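Local coordinates for endo-1,4-beta-xylanase (Pseudoalteromonas haloplanktis, PDB 1H12), which hydrolyses internal beta-1,4 linkages of xylan as a cold-adapted family 8 glycoside hydrolase, and probably acts on related beta-glucans, at residues A[18-21]-A[22-25]; A[350-353]-A[354-357]. One frame throughout, in Å; residues are numbered along the deposited sequence.

Interaction 1 (A[18-21]-A[22-25]); sequences RNLA and QEMG
Arg18 takes hold of Glu23 side-on, NE donating to OE2 at 2.9 Å and NH2 to OE1 at 2.8 Å. Both carboxylate oxygens are met on their syn sides, and the guanidinium and carboxylate planes lie only 7° apart, so the salt bridge is almost flat. The bend of the arginine chain at chi3 (63°) turns this edge toward the acid. A water bridges Glu23 OE2 and Asn19 N, and Glu23 OE1 also accepts from Asn3 N, so several donors fix the carboxylate.

The closely packed side is apolar and faces the protein: buried Leu20 and Ala21 lie against Phe365 of helix 358-369, which Met24 also touches, and Leu20 CD1 rests 4.1 Å from Met24 CG, the two side chains running alongside each other. The looser side belongs to exposed Gln22, whose CB lies 3.5 Å from Asn19 CG; the two amides stack at 28°.

Asn19 OD1 accepts from Gln22 N at 3.1 Å, the donor standing well above the amide carbonyl plane, while Asn19 O takes Glu23 N. At the other end Gly25, with positive phi, sends its N to Gln22 O. A short helix thus runs from an asparagine N-cap to a Schellman motif.

Interaction 2 (A[350-353]-A[354-357]); sequences VALL and ASTN
Ala354 and Ser355 fold back on the three residues before them, in the 3-10 segment that follows helix 342-351. Ala354 comes first: its N donates to Ala351 O at 3.0 Å, a nearly straight bond (164°) that reaches the oxygen from above the carbonyl plane. Its methyl group, CB, also lies 3.7 Å from that same oxygen.

Ser355 repeats the i to i+3 step, its N bonding to Leu352 O at 3.0 Å, with the donor still farther above the carbonyl plane. Its CB points back at the turn and sits 3.4 Å from Leu352 O. The same carbon meets Leu352 CD2 at 3.9 Å, so one leucine methyl branch packs alongside the serine side chain. Here the chain leaves helical geometry, psi of Ser355 opening to 149°. With OG anti to the backbone N (chi1 175°), the hydroxyl oxygen lies beside the carbonyl carbon and faces the chain ahead, where it accepts from Asn357 N at 3.1 Å in an ST turn.

Thr356 turns away from the 3-10 turn and its OG1 bonds to Asn307 ND2. Asn357 then becomes the N-cap of the next helix, OD1 accepting from Gln360 N.

The buried link therefore joins helix 342-351 to helix 358-369. Helix 283-296 packs against Ala351, Leu353 and Ala354, helix 300-318 touches Leu352, Ala354 and Thr356, and Ala361 and Phe365 of helix 358-369 touch Leu352.

How the interactions relate
Both interactions are local and both include an asparagine N-cap, at the start of helix 20-23 in one and of helix 358-369 in the other. Interaction 1 is partly buried, its centre about 22 Å from that of the chain, and relies on charge and water as well as apolar contact. Interaction 2, about 17 Å by the same measure, is wholly buried where its residues touch, and is held by backbone bonds and small or aliphatic side chains. Their centres lie about 12 Å apart, and Leu20 CD2 packs 4.0 Å from Leu352 CB. Phe365 of helix 358-369 touches both leucines, and His294 of helix 283-296 bonds to Arg18 N while contacting Leu353, so the same two helices serve both.

Interaction 1 (A[18-21]-A[22-25])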
loop_
_atom_site.group_PDB
_atom_site.type_symbol
_atom_site.label_atom_id
_atom_site.label_comp_id
_atom_site.label_asym_id
_atom_site.label_seq_id
_atom_site.Cartn_x
_atom_site.Cartn_y
_atom_site.Cartn_z
ATOM N N ARG A 18 11.955 4.928 14.040
ATOM C CA ARG A 18 11.154 4.668 15.212
ATOM C C ARG A 18 10.749 3.223 15.244
ATOM O O ARG A 18 10.546 2.565 14.203
ATOM C CB ARG A 18 9.887 5.510 15.219
ATOM C CG ARG A 18 10.131 6.985 15.336
ATOM C CD ARG A 18 8.871 7.834 15.202
ATOM N NE ARG A 18 7.920 7.552 16.270
ATOM C CZ ARG A 18 6.740 8.154 16.377
ATOM N NH1 ARG A 18 6.350 8.989 15.428
ATOM N NH2 ARG A 18 5.944 7.915 17.394
ATOM N N ASN A 19 10.602 2.716 16.464
ATOM C CA ASN A 19 9.985 1.432 16.767
ATOM C C ASN A 19 8.765 1.720 17.599
ATOM O O ASN A 19 8.835 1.854 18.831
ATOM C CB ASN A 19 10.986 0.519 17.498
ATOM C CG ASN A 19 10.451 -0.879 17.746
ATOM O OD1 ASN A 19 9.248 -1.110 17.794
ATOM N ND2 ASN A 19 11.380 -1.845 17.920
ATOM N N LEU A 20 7.633 1.911 16.931
ATOM C CA LEU A 20 6.394 2.314 17.585
ATOM C C LEU A 20 5.969 1.319 18.633
ATOM O O LEU A 20 5.545 1.708 19.738
ATOM C CB LEU A 20 5.294 2.573 16.566
ATOM C CG LEU A 20 3.965 2.970 17.133
ATOM C CD1 LEU A 20 3.999 4.274 17.903
ATOM C CD2 LEU A 20 2.943 3.142 15.969
ATOM N N ALA A 21 6.078 0.035 18.354
ATOM C CA ALA A 21 5.712 -0.972 19.314
ATOM C C ALA A 21 6.540 -0.863 20.596
ATOM O O ALA A 21 6.002 -1.048 21.692
ATOM C CB ALA A 21 5.832 -2.361 18.718
ATOM N N GLN A 22 7.813 -0.550 20.443
ATOM C CA GLN A 22 8.679 -0.363 21.620
ATOM C C GLN A 22 8.266 0.871 22.386
ATOM O O GLN A 22 8.231 0.858 23.632
ATOM C CB GLN A 22 10.127 -0.261 21.165
ATOM C CG GLN A 22 11.123 -0.192 22.274
ATOM C CD GLN A 22 12.538 -0.206 21.646
ATOM O OE1 GLN A 22 12.942 0.711 20.932
ATOM N NE2 GLN A 22 13.231 -1.298 21.827
ATOM N N GLU A 23 7.979 1.969 21.692
ATOM C CA GLU A 23 7.458 3.155 22.356
ATOM C C GLU A 23 6.226 2.836 23.180
ATOM O O GLU A 23 6.037 3.398 24.290
ATOM C CB GLU A 23 7.111 4.259 21.333
ATOM C CG GLU A 23 8.298 4.796 20.570
ATOM C CD GLU A 23 7.956 5.875 19.566
ATOM O OE1 GLU A 23 6.839 6.457 19.663
ATOM O OE2 GLU A 23 8.824 6.154 18.673
ATOM N N MET A 24 5.398 1.931 22.699
ATOM C CA MET A 24 4.146 1.577 23.320
ATOM C C MET A 24 4.352 0.498 24.394
ATOM O O MET A 24 3.392 -0.010 24.917
ATOM C CB MET A 24 3.146 1.084 22.252
ATOM C CG MET A 24 2.775 2.182 21.267
ATOM S SD MET A 24 2.121 3.689 22.039
ATOM C CE MET A 24 0.694 3.184 22.609
ATOM N N GLY A 25 5.577 0.154 24.678
ATOM C CA GLY A 25 5.882 -0.766 25.800
ATOM C C GLY A 25 5.728 -2.218 25.520
ATOM O O GLY A 25 5.671 -3.054 26.461
HETATM O O HOH W 1 11.052 4.640 18.584
#

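Interaction 2 (A[350-353]-A[354-357])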
loop_
_atom_site.group_PDB
_atom_site.type_symbol
_atom_site.label_atom_id
_atom_site.label_comp_id
_atom_site.label_asym_id
_atom_site.label_seq_id
_atom_site.Cartn_x
_atom_site.Cartn_y
_atom_site.Cartn_z
ATOM N N VAL A 350 -0.430 2.351 11.676
ATOM C CA VAL A 350 0.680 2.982 11.005
ATOM C C VAL A 350 0.527 4.484 10.973
ATOM O O VAL A 350 1.506 5.241 11.077
ATOM C CB VAL A 350 0.887 2.417 9.592
ATOM C CG1 VAL A 350 1.998 3.094 8.874
ATOM C CG2 VAL A 350 1.084 0.916 9.657
ATOM N N ALA A 351 -0.714 4.948 10.832
ATOM C CA ALA A 351 -1.000 6.363 10.831
ATOM C C ALA A 351 -0.498 7.085 12.069
ATOM O O ALA A 351 -0.232 8.283 12.036
ATOM C CB ALA A 351 -2.503 6.605 10.717
ATOM N N LEU A 352 -0.376 6.339 13.171
ATOM C CA LEU A 352 0.120 6.913 14.431
ATOM C C LEU A 352 1.486 7.499 14.355
ATOM O O LEU A 352 1.852 8.320 15.211
ATOM C CB LEU A 352 0.037 5.881 15.552
ATOM C CG LEU A 352 -1.359 5.372 15.859
ATOM C CD1 LEU A 352 -1.230 4.241 16.876
ATOM C CD2 LEU A 352 -2.258 6.516 16.367
ATOM N N LEU A 353 2.284 7.147 13.355
ATOM C CA LEU A 353 3.587 7.771 13.143
ATOM C C LEU A 353 3.485 9.257 12.813
ATOM O O LEU A 353 4.491 9.954 12.849
ATOM C CB LEU A 353 4.363 6.991 12.097
ATOM C CG LEU A 353 4.746 5.579 12.488
ATOM C CD1 LEU A 353 5.087 4.715 11.295
ATOM C CD2 LEU A 353 5.943 5.606 13.472
ATOM N N ALA A 354 2.291 9.742 12.500
ATOM C CA ALA A 354 2.022 11.163 12.313
ATOM C C ALA A 354 1.112 11.730 13.402
ATOM O O ALA A 354 0.814 12.928 13.336
ATOM C CB ALA A 354 1.396 11.446 10.946
ATOM N N SER A 355 0.680 10.932 14.357
ATOM C CA SER A 355 -0.277 11.380 15.415
ATOM C C SER A 355 0.466 12.142 16.519
ATOM O O SER A 355 1.614 11.851 16.839
ATOM C CB SER A 355 -0.930 10.139 16.077
ATOM O OG SER A 355 -1.787 10.565 17.218
ATOM N N THR A 356 -0.262 13.088 17.116
ATOM C CA THR A 356 0.262 13.817 18.291
ATOM C C THR A 356 -0.545 13.606 19.530
ATOM O O THR A 356 -0.367 14.349 20.498
ATOM C CB THR A 356 0.407 15.318 17.964
ATOM O OG1 THR A 356 -0.866 15.880 17.639
ATOM C CG2 THR A 356 1.305 15.593 16.850
ATOM N N ASN A 357 -1.428 12.611 19.531
ATOM C CA ASN A 357 -2.350 12.357 20.615
ATOM C C ASN A 357 -2.060 11.000 21.251
ATOM O O ASN A 357 -2.382 9.958 20.708
ATOM C CB ASN A 357 -3.784 12.456 20.094
ATOM C CG ASN A 357 -4.832 12.339 21.165
ATOM O OD1 ASN A 357 -4.774 11.523 22.109
ATOM N ND2 ASN A 357 -5.877 13.166 21.001
#